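Local coordinates for DNA repair protein PprA (Deinococcus deserti, PDB 6MC8) that probably binds DNA and takes part in the repair of radiation damage and in genome segregation, forming dimers and, it appears, filaments, at residues 82-87 / 126-130; 165-170 / 182-187; 206-211 / 296-300. The protein carries 2 engineered substitutions. One frame throughout, in Å; residues are numbered along the deposited sequence.

Interaction 1: 82-87 / 126-130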
loop_
_atom_site.group_PDB
_atom_site.type_symbol
_atom_site.label_atom_id
_atom_site.label_comp_id
_atom_site.label_asym_id
_atom_site.label_seq_id
_atom_site.Cartn_x
_atom_site.Cartn_y
_atom_site.Cartn_z
ATOM N N LEU A 82 -18.368 12.483 -9.373
ATOM C CA LEU A 82 -18.797 13.167 -8.168
ATOM C C LEU A 82 -17.731 13.166 -7.086
ATOM O O LEU A 82 -17.901 13.841 -6.069
ATOM C CB LEU A 82 -20.083 12.527 -7.642
ATOM C CG LEU A 82 -21.226 12.513 -8.659
ATOM C CD1 LEU A 82 -22.454 11.822 -8.099
ATOM C CD2 LEU A 82 -21.563 13.904 -9.157
ATOM N N GLY A 83 -16.635 12.448 -7.286
ATOM C CA GLY A 83 -15.605 12.362 -6.271
ATOM C C GLY A 83 -15.938 11.381 -5.173
ATOM O O GLY A 83 -15.619 11.631 -4.006
ATOM N N LEU A 84 -16.577 10.266 -5.521
ATOM C CA LEU A 84 -17.006 9.268 -4.554
ATOM C C LEU A 84 -16.313 7.935 -4.805
ATOM O O LEU A 84 -16.857 6.875 -4.501
ATOM C CB LEU A 84 -18.522 9.104 -4.594
ATOM C CG LEU A 84 -19.319 10.397 -4.411
ATOM C CD1 LEU A 84 -20.817 10.140 -4.462
ATOM C CD2 LEU A 84 -18.929 11.130 -3.152
ATOM N N LEU A 85 -15.104 7.987 -5.368
ATOM C CA LEU A 85 -14.342 6.784 -5.679
ATOM C C LEU A 85 -13.766 6.120 -4.438
ATOM O O LEU A 85 -13.399 4.943 -4.492
ATOM C CB LEU A 85 -13.226 7.130 -6.662
ATOM C CG LEU A 85 -13.698 7.528 -8.057
ATOM C CD1 LEU A 85 -12.560 8.085 -8.884
ATOM C CD2 LEU A 85 -14.300 6.326 -8.740
ATOM N N HIS A 86 -13.676 6.847 -3.328
ATOM C CA HIS A 86 -13.284 6.284 -2.045
ATOM C C HIS A 86 -14.419 5.538 -1.360
ATOM O O HIS A 86 -14.182 4.885 -0.340
ATOM C CB HIS A 86 -12.777 7.393 -1.127
ATOM C CG HIS A 86 -13.829 8.380 -0.743
ATOM N ND1 HIS A 86 -14.281 9.358 -1.599
ATOM C CD2 HIS A 86 -14.515 8.546 0.412
ATOM C CE1 HIS A 86 -15.207 10.075 -0.994
ATOM N NE2 HIS A 86 -15.367 9.605 0.228
ATOM N N LEU A 87 -15.633 5.626 -1.885
ATOM C CA LEU A 87 -16.784 4.907 -1.371
ATOM C C LEU A 87 -17.078 3.714 -2.271
ATOM O O LEU A 87 -16.727 3.696 -3.452
ATOM C CB LEU A 87 -18.007 5.824 -1.294
ATOM C CG LEU A 87 -17.866 7.081 -0.435
ATOM C CD1 LEU A 87 -19.092 7.960 -0.568
ATOM C CD2 LEU A 87 -17.602 6.736 1.015
ATOM N N TYR A 126 -26.037 12.055 -3.115
ATOM C CA TYR A 126 -24.644 11.946 -3.529
ATOM C C TYR A 126 -23.891 13.256 -3.328
ATOM O O TYR A 126 -22.669 13.249 -3.141
ATOM C CB TYR A 126 -24.590 11.508 -4.991
ATOM C CG TYR A 126 -24.909 10.052 -5.212
ATOM C CD1 TYR A 126 -24.589 9.100 -4.256
ATOM C CD2 TYR A 126 -25.605 9.641 -6.340
ATOM C CE1 TYR A 126 -24.891 7.775 -4.447
ATOM C CE2 TYR A 126 -25.926 8.315 -6.532
ATOM C CZ TYR A 126 -25.563 7.387 -5.585
ATOM O OH TYR A 126 -25.874 6.066 -5.771
ATOM N N ALA A 127 -24.597 14.388 -3.363
ATOM C CA ALA A 127 -23.930 15.678 -3.223
ATOM C C ALA A 127 -23.519 15.938 -1.781
ATOM O O ALA A 127 -22.524 16.624 -1.525
ATOM C CB ALA A 127 -24.830 16.804 -3.731
ATOM N N SER A 128 -24.260 15.379 -0.820
ATOM C CA SER A 128 -23.908 15.526 0.586
ATOM C C SER A 128 -22.693 14.692 0.978
ATOM O O SER A 128 -22.176 14.865 2.085
ATOM C CB SER A 128 -25.100 15.160 1.468
ATOM O OG SER A 128 -25.402 13.784 1.385
ATOM N N MET A 129 -22.232 13.804 0.104
ATOM C CA MET A 129 -21.035 13.013 0.314
ATOM C C MET A 129 -19.792 13.669 -0.271
ATOM O O MET A 129 -18.684 13.175 -0.045
ATOM C CB MET A 129 -21.217 11.634 -0.323
ATOM C CG MET A 129 -22.433 10.876 0.154
ATOM S SD MET A 129 -22.663 9.350 -0.759
ATOM C CE MET A 129 -24.260 8.855 -0.154
ATOM N N GLN A 130 -19.965 14.698 -1.081
ATOM C CA GLN A 130 -18.830 15.310 -1.806
ATOM C C GLN A 130 -18.066 16.343 -0.985
ATOM O O GLN A 130 -18.596 16.859 -0.049
ATOM C CB GLN A 130 -19.309 16.062 -3.037
ATOM C CG GLN A 130 -20.174 15.294 -4.004
ATOM C CD GLN A 130 -20.554 16.154 -5.182
ATOM O OE1 GLN A 130 -20.192 15.895 -6.304
ATOM N NE2 GLN A 130 -21.279 17.217 -4.939
HETATM O O HOH W 1 -17.833 11.012 1.576
#

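Interaction 2: 165-170 / 182-187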
loop_
_atom_site.group_PDB
_atom_site.type_symbol
_atom_site.label_atom_id
_atom_site.label_comp_id
_atom_site.label_asym_id
_atom_site.label_seq_id
_atom_site.Cartn_x
_atom_site.Cartn_y
_atom_site.Cartn_z
ATOM N N ALA A 165 6.431 0.687 -7.666
ATOM C CA ALA A 165 5.739 0.903 -6.411
ATOM C C ALA A 165 4.520 -0.001 -6.276
ATOM O O ALA A 165 4.065 -0.646 -7.220
ATOM C CB ALA A 165 5.326 2.367 -6.276
ATOM N N ARG A 166 4.006 -0.037 -5.054
ATOM C CA ARG A 166 2.716 -0.598 -4.679
ATOM C C ARG A 166 1.676 0.505 -4.823
ATOM O O ARG A 166 1.783 1.303 -5.758
ATOM C CB ARG A 166 2.777 -1.187 -3.277
ATOM C CG ARG A 166 3.706 -2.385 -3.207
ATOM C CD ARG A 166 4.013 -2.795 -1.792
ATOM N NE ARG A 166 5.007 -3.861 -1.745
ATOM C CZ ARG A 166 4.729 -5.143 -1.555
ATOM N NH1 ARG A 166 3.484 -5.528 -1.341
ATOM N NH2 ARG A 166 5.704 -6.035 -1.539
ATOM N N ASP A 167 0.599 0.443 -4.034
ATOM C CA ASP A 167 -0.442 1.469 -4.041
ATOM C C ASP A 167 0.124 2.882 -3.949
ATOM O O ASP A 167 0.951 3.186 -3.091
ATOM C CB ASP A 167 -1.416 1.268 -2.881
ATOM C CG ASP A 167 -2.142 -0.050 -2.942
ATOM O OD1 ASP A 167 -2.134 -0.694 -4.006
ATOM O OD2 ASP A 167 -2.768 -0.417 -1.931
ATOM N N PHE A 168 -0.297 3.732 -4.880
ATOM C CA PHE A 168 0.078 5.136 -4.895
ATOM C C PHE A 168 -1.109 5.914 -5.438
ATOM O O PHE A 168 -2.041 5.330 -5.987
ATOM C CB PHE A 168 1.342 5.390 -5.739
ATOM C CG PHE A 168 1.132 5.257 -7.224
ATOM C CD1 PHE A 168 1.165 4.017 -7.835
ATOM C CD2 PHE A 168 0.948 6.380 -8.021
ATOM C CE1 PHE A 168 0.976 3.900 -9.199
ATOM C CE2 PHE A 168 0.756 6.261 -9.377
ATOM C CZ PHE A 168 0.775 5.021 -9.966
ATOM N N GLU A 169 -1.090 7.225 -5.260
ATOM C CA GLU A 169 -2.203 8.013 -5.827
ATOM C C GLU A 169 -1.667 9.399 -6.117
ATOM O O GLU A 169 -0.992 9.936 -5.302
ATOM C CB GLU A 169 -3.342 8.188 -4.832
ATOM C CG GLU A 169 -4.448 9.052 -5.352
ATOM C CD GLU A 169 -5.599 9.191 -4.402
ATOM O OE1 GLU A 169 -5.552 8.568 -3.323
ATOM O OE2 GLU A 169 -6.551 9.923 -4.734
ATOM N N THR A 170 -1.927 9.913 -7.293
ATOM C CA THR A 170 -1.496 11.292 -7.599
ATOM C C THR A 170 -2.629 12.274 -7.326
ATOM O O THR A 170 -3.786 11.892 -7.267
ATOM C CB THR A 170 -0.935 11.486 -9.004
ATOM O OG1 THR A 170 -1.984 11.399 -9.942
ATOM C CG2 THR A 170 0.091 10.464 -9.390
ATOM N N ARG A 182 -5.492 12.360 -12.955
ATOM C CA ARG A 182 -4.795 11.737 -11.841
ATOM C C ARG A 182 -4.711 10.233 -12.059
ATOM O O ARG A 182 -5.525 9.644 -12.771
ATOM C CB ARG A 182 -5.469 12.049 -10.498
ATOM C CG ARG A 182 -6.899 11.582 -10.355
ATOM C CD ARG A 182 -7.452 12.067 -9.037
ATOM N NE ARG A 182 -8.868 11.784 -8.868
ATOM C CZ ARG A 182 -9.564 12.116 -7.788
ATOM N NH1 ARG A 182 -8.968 12.734 -6.785
ATOM N NH2 ARG A 182 -10.853 11.833 -7.710
ATOM N N THR A 183 -3.711 9.625 -11.434
ATOM C CA THR A 183 -3.372 8.222 -11.617
ATOM C C THR A 183 -3.199 7.570 -10.253
ATOM O O THR A 183 -2.581 8.153 -9.360
ATOM C CB THR A 183 -2.085 8.091 -12.457
ATOM O OG1 THR A 183 -2.325 8.588 -13.779
ATOM C CG2 THR A 183 -1.585 6.653 -12.529
ATOM N N TRP A 184 -3.763 6.375 -10.081
ATOM C CA TRP A 184 -3.602 5.675 -8.819
ATOM C C TRP A 184 -3.569 4.171 -9.044
ATOM O O TRP A 184 -4.117 3.656 -10.020
ATOM C CB TRP A 184 -4.711 6.056 -7.831
ATOM C CG TRP A 184 -6.086 5.539 -8.127
ATOM C CD1 TRP A 184 -6.702 4.484 -7.531
ATOM C CD2 TRP A 184 -7.003 6.037 -9.104
ATOM N NE1 TRP A 184 -7.954 4.309 -8.052
ATOM C CE2 TRP A 184 -8.163 5.248 -9.026
ATOM C CE3 TRP A 184 -6.955 7.075 -10.040
ATOM C CZ2 TRP A 184 -9.272 5.469 -9.835
ATOM C CZ3 TRP A 184 -8.056 7.289 -10.843
ATOM C CH2 TRP A 184 -9.194 6.486 -10.741
ATOM N N ARG A 185 -2.893 3.478 -8.132
ATOM C CA ARG A 185 -2.884 2.024 -8.064
ATOM C C ARG A 185 -3.514 1.579 -6.753
ATOM O O ARG A 185 -3.209 2.135 -5.696
ATOM C CB ARG A 185 -1.461 1.459 -8.187
ATOM C CG ARG A 185 -1.384 -0.055 -8.001
ATOM C CD ARG A 185 -0.006 -0.642 -8.202
ATOM N NE ARG A 185 0.373 -0.665 -9.605
ATOM C CZ ARG A 185 1.384 0.018 -10.113
ATOM N NH1 ARG A 185 2.131 0.773 -9.327
ATOM N NH2 ARG A 185 1.653 -0.060 -11.405
ATOM N N GLN A 186 -4.407 0.597 -6.826
ATOM C CA GLN A 186 -4.950 -0.058 -5.644
ATOM C C GLN A 186 -4.825 -1.560 -5.847
ATOM O O GLN A 186 -5.596 -2.154 -6.605
ATOM C CB GLN A 186 -6.400 0.342 -5.390
ATOM C CG GLN A 186 -6.926 -0.169 -4.070
ATOM C CD GLN A 186 -8.341 0.261 -3.808
ATOM O OE1 GLN A 186 -8.979 0.881 -4.654
ATOM N NE2 GLN A 186 -8.844 -0.051 -2.624
ATOM N N GLY A 187 -3.854 -2.168 -5.174
ATOM C CA GLY A 187 -3.595 -3.582 -5.331
ATOM C C GLY A 187 -2.927 -3.904 -6.646
ATOM O O GLY A 187 -1.797 -3.481 -6.897
HETATM O O HOH W 2 0.212 -2.548 -5.338
#

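Interaction 3: 206-211 / 296-300. Engineered in segment 206-211: K206 (natural residue Asp), K210 (natural residue Asp).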
loop_
_atom_site.group_PDB
_atom_site.type_symbol
_atom_site.label_atom_id
_atom_site.label_comp_id
_atom_site.label_asym_id
_atom_site.label_seq_id
_atom_site.Cartn_x
_atom_site.Cartn_y
_atom_site.Cartn_z
ATOM N N LYS A 206 -25.002 24.049 -22.992
ATOM C CA LYS A 206 -24.325 23.760 -24.252
ATOM C C LYS A 206 -25.291 23.167 -25.267
ATOM O O LYS A 206 -25.165 23.414 -26.471
ATOM C CB LYS A 206 -23.146 22.819 -24.017
ATOM C CG LYS A 206 -21.991 23.441 -23.272
ATOM C CD LYS A 206 -20.916 22.418 -22.987
ATOM C CE LYS A 206 -20.205 22.012 -24.262
ATOM N NZ LYS A 206 -19.085 21.070 -24.023
ATOM N N ALA A 207 -26.261 22.383 -24.799
ATOM C CA ALA A 207 -27.282 21.850 -25.691
ATOM C C ALA A 207 -28.249 22.937 -26.134
ATOM O O ALA A 207 -28.776 22.888 -27.250
ATOM C CB ALA A 207 -28.039 20.721 -25.004
ATOM N N ALA A 208 -28.507 23.915 -25.265
ATOM C CA ALA A 208 -29.378 25.021 -25.639
ATOM C C ALA A 208 -28.718 25.914 -26.679
ATOM O O ALA A 208 -29.393 26.434 -27.570
ATOM C CB ALA A 208 -29.764 25.827 -24.401
ATOM N N TRP A 209 -27.397 26.092 -26.588
ATOM C CA TRP A 209 -26.667 26.846 -27.603
ATOM C C TRP A 209 -26.682 26.134 -28.947
ATOM O O TRP A 209 -26.705 26.783 -29.995
ATOM C CB TRP A 209 -25.231 27.099 -27.139
ATOM C CG TRP A 209 -24.325 27.705 -28.189
ATOM C CD1 TRP A 209 -23.347 27.062 -28.882
ATOM C CD2 TRP A 209 -24.325 29.060 -28.665
ATOM N NE1 TRP A 209 -22.733 27.925 -29.753
ATOM C CE2 TRP A 209 -23.317 29.159 -29.640
ATOM C CE3 TRP A 209 -25.078 30.196 -28.363
ATOM C CZ2 TRP A 209 -23.041 30.351 -30.311
ATOM C CZ3 TRP A 209 -24.805 31.375 -29.029
ATOM C CH2 TRP A 209 -23.796 31.444 -29.991
ATOM N N LYS A 210 -26.688 24.799 -28.936
ATOM C CA LYS A 210 -26.686 24.049 -30.186
ATOM C C LYS A 210 -28.027 24.160 -30.903
ATOM O O LYS A 210 -28.074 24.233 -32.137
ATOM C CB LYS A 210 -26.332 22.588 -29.915
ATOM C CG LYS A 210 -26.218 21.745 -31.163
ATOM C CD LYS A 210 -25.855 20.309 -30.862
ATOM C CE LYS A 210 -25.723 19.520 -32.150
ATOM N NZ LYS A 210 -27.036 19.396 -32.835
ATOM N N VAL A 211 -29.126 24.191 -30.150
ATOM C CA VAL A 211 -30.445 24.299 -30.763
ATOM C C VAL A 211 -30.665 25.705 -31.310
ATOM O O VAL A 211 -31.178 25.883 -32.421
ATOM C CB VAL A 211 -31.538 23.903 -29.751
ATOM C CG1 VAL A 211 -32.921 24.089 -30.339
ATOM C CG2 VAL A 211 -31.362 22.474 -29.322
ATOM N N THR A 296 -24.295 16.308 -25.479
ATOM C CA THR A 296 -24.786 17.544 -26.075
ATOM C C THR A 296 -25.854 17.267 -27.129
ATOM O O THR A 296 -26.831 18.013 -27.238
ATOM C CB THR A 296 -23.606 18.327 -26.658
ATOM O OG1 THR A 296 -22.659 18.584 -25.617
ATOM C CG2 THR A 296 -24.042 19.653 -27.234
ATOM N N ARG A 297 -25.728 16.159 -27.860
ATOM C CA ARG A 297 -26.735 15.834 -28.865
ATOM C C ARG A 297 -27.999 15.267 -28.237
ATOM O O ARG A 297 -29.109 15.575 -28.682
ATOM C CB ARG A 297 -26.175 14.849 -29.886
ATOM C CG ARG A 297 -25.265 15.460 -30.910
ATOM C CD ARG A 297 -24.938 14.449 -31.983
ATOM N NE ARG A 297 -24.139 13.357 -31.449
ATOM C CZ ARG A 297 -22.814 13.372 -31.392
ATOM N NH1 ARG A 297 -22.145 14.421 -31.845
ATOM N NH2 ARG A 297 -22.159 12.335 -30.887
ATOM N N ARG A 298 -27.859 14.441 -27.200
ATOM C CA ARG A 298 -29.037 13.787 -26.642
ATOM C C ARG A 298 -29.846 14.758 -25.798
ATOM O O ARG A 298 -31.066 14.613 -25.677
ATOM C CB ARG A 298 -28.637 12.543 -25.841
ATOM C CG ARG A 298 -27.918 12.785 -24.525
ATOM C CD ARG A 298 -27.378 11.489 -23.952
ATOM N NE ARG A 298 -28.428 10.541 -23.607
ATOM C CZ ARG A 298 -29.040 10.501 -22.431
ATOM N NH1 ARG A 298 -28.700 11.351 -21.476
ATOM N NH2 ARG A 298 -29.982 9.601 -22.210
ATOM N N LEU A 299 -29.194 15.775 -25.239
ATOM C CA LEU A 299 -29.921 16.797 -24.501
ATOM C C LEU A 299 -30.584 17.787 -25.446
ATOM O O LEU A 299 -31.670 18.294 -25.156
ATOM C CB LEU A 299 -28.977 17.515 -23.544
ATOM C CG LEU A 299 -28.432 16.722 -22.367
ATOM C CD1 LEU A 299 -27.344 17.505 -21.676
ATOM C CD2 LEU A 299 -29.537 16.443 -21.439
ATOM N N ALA A 300 -29.946 18.067 -26.584
ATOM C CA ALA A 300 -30.525 18.981 -27.560
ATOM C C ALA A 300 -31.747 18.371 -28.232
ATOM O O ALA A 300 -32.670 19.090 -28.627
ATOM C CB ALA A 300 -29.477 19.364 -28.602
#

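Interaction 1: 82-87 / 126-130
L84 forks against Y126 and M129, each of its two methyls taking a different partner. L84 CD1 settles 3.9 Å from Y126 CD1, close to the root of the phenol, while L84 CD2 stands 3.7 Å from M129 CB; the leucine meets both side chains at about a right angle. L82 adds a second methyl to the tyrosine, its CD1 lying 3.8 Å from Y126 CB. Further along, L87 CD1 rests 3.8 Å from M129 SD, an alkyl group against a thioether. All three leucines keep CG anti to the carbonyl carbon (chi1 -54° to -58°), which extends their methyls across the gap. Beside this greasy row a single water bridges the segments: it donates to M129 O at 2.8 Å and bonds to H86 NE2 in the imidazole plane, while L87 CG sits over one face of that ring, toward its rim.

Two type I turns help to present L84, L87 and M129. L84 to L87 is closed by L87 N bonding to L84 O at 3.1 Å, and A127 to Q130 forms the second, closed by Q130 N bonding to A127 O. Beyond them, H77 of helix 62-80 packs edge-to-face with the Y126 ring, and V107 touches both L87 and M129. Dispersion among leucine methyls, the tyrosine and the methionine thioether thus carries most of the contact, while M129 O is satisfied twice, by the water and by W140 NE1.

Interaction 2: 165-170 / 182-187
The open end of the beta hairpin formed by strands 168-176 and 179-186 is laced together where F168 to T170 run antiparallel to T183 to R185. R185 N donates to F168 O at 3.0 Å, whereas the return bond from F168 N is weak. T170 then grips T183 twice: its backbone N reaches T183 O at 2.8 Å, and its OG1, placed between the backbone N and the carbonyl carbon (chi1 71°), accepts from T183 N at 2.9 Å along a nearly straight line (167°). A side-chain oxygen thus does here what a main-chain carbonyl would do in a regular ladder. Strand 168-176 is one of the two outer strands of a four-stranded antiparallel sheet within the chain. On one face of that sheet, F168 CE1 packs 3.6 Å from R185 CB and F168 CZ lies 3.8 Å from T183 CG2; the R185 guanidinium passes on to the carbonyls of L161, I162 and G271. On the other, the E169 carboxylate accepts from the backbone N of I142 and L143. Where the strands part, D167 OD1 accepts from G187 N, modelled so short that its length is doubtful, and a water donates to both D167 OD1 and G187 O. Nearby, R166 NH1 bonds to P144 O of the second subunit.

Interaction 3: 206-211 / 296-300
A207 drives its methyl into the backbone of helix 274-304, and this is where the contact is tight. Its CB lies 3.6 Å from L299 CB and equally near, 3.6 Å, to A300 N, with the methyl of A300 alongside. One turn on, V211 continues the line: CG1 stands anti to the backbone N (chi1 177°), which leaves CG2 beside that nitrogen and directed at the other helix, 3.7 Å from A300 CB. No hydrogen bond crosses between the segments; the fit is one of small apolar groups against main chain.

The two helical segments cross at -69°, their axes coming within 8.3 Å of each other, a close approach permitted by alanine on both sides at the nearest pair, A207 and A300. This is helix-on-helix packing beside the four-stranded sheet: helix 200-213 leaves the sheet after its third strand, and helix 274-304 comes after its last. It has further layers: helix 218-237 covers A208 and V211 through M233 and L237, while L299 also packs on A203 and L204 earlier in helix 200-213.

T296 stands at the boundary. With OG1 anti to the carbonyl carbon (chi1 -58°), its hydroxyl bonds back to Q292 O, one turn earlier, and CG2 is the branch offered across the interface.

Toward solvent the packing thins. Two engineered lysines, each replacing a natural Asp, lie along this outer side. The K210 chain slants over T296, its CD 4.1 Å from T296 CG2, its CE reaching 4.3 Å from R297 CG before the last torsion turns NZ aside. The charged ends stay apart, K210 NZ being 6.8 Å from R297 NE, and any repulsion between them is probably modest. K206 is looser still: its CE comes no nearer than 4.4 Å to T296 OG1.

In the fold
The three contacts sit at different depths and use different chemistry. Interaction 2 is the most buried and the richest in hydrogen bonds, joining neighbouring strands of one hairpin close to the second subunit. Interactions 1 and 3 are partly buried and bring together elements distant in sequence, without a clear direct hydrogen bond in either: loop against helix end through leucine and methionine in the first, helix against helix through alanine in the third. Interactions 1 and 2 adjoin, L85 CD1 lying 4.2 Å from W184 CH2, so the loop of one leans on the sheet of the other. Interaction 3 lies across the chain's centre from both, its centre about 37 Å from that of interaction 2.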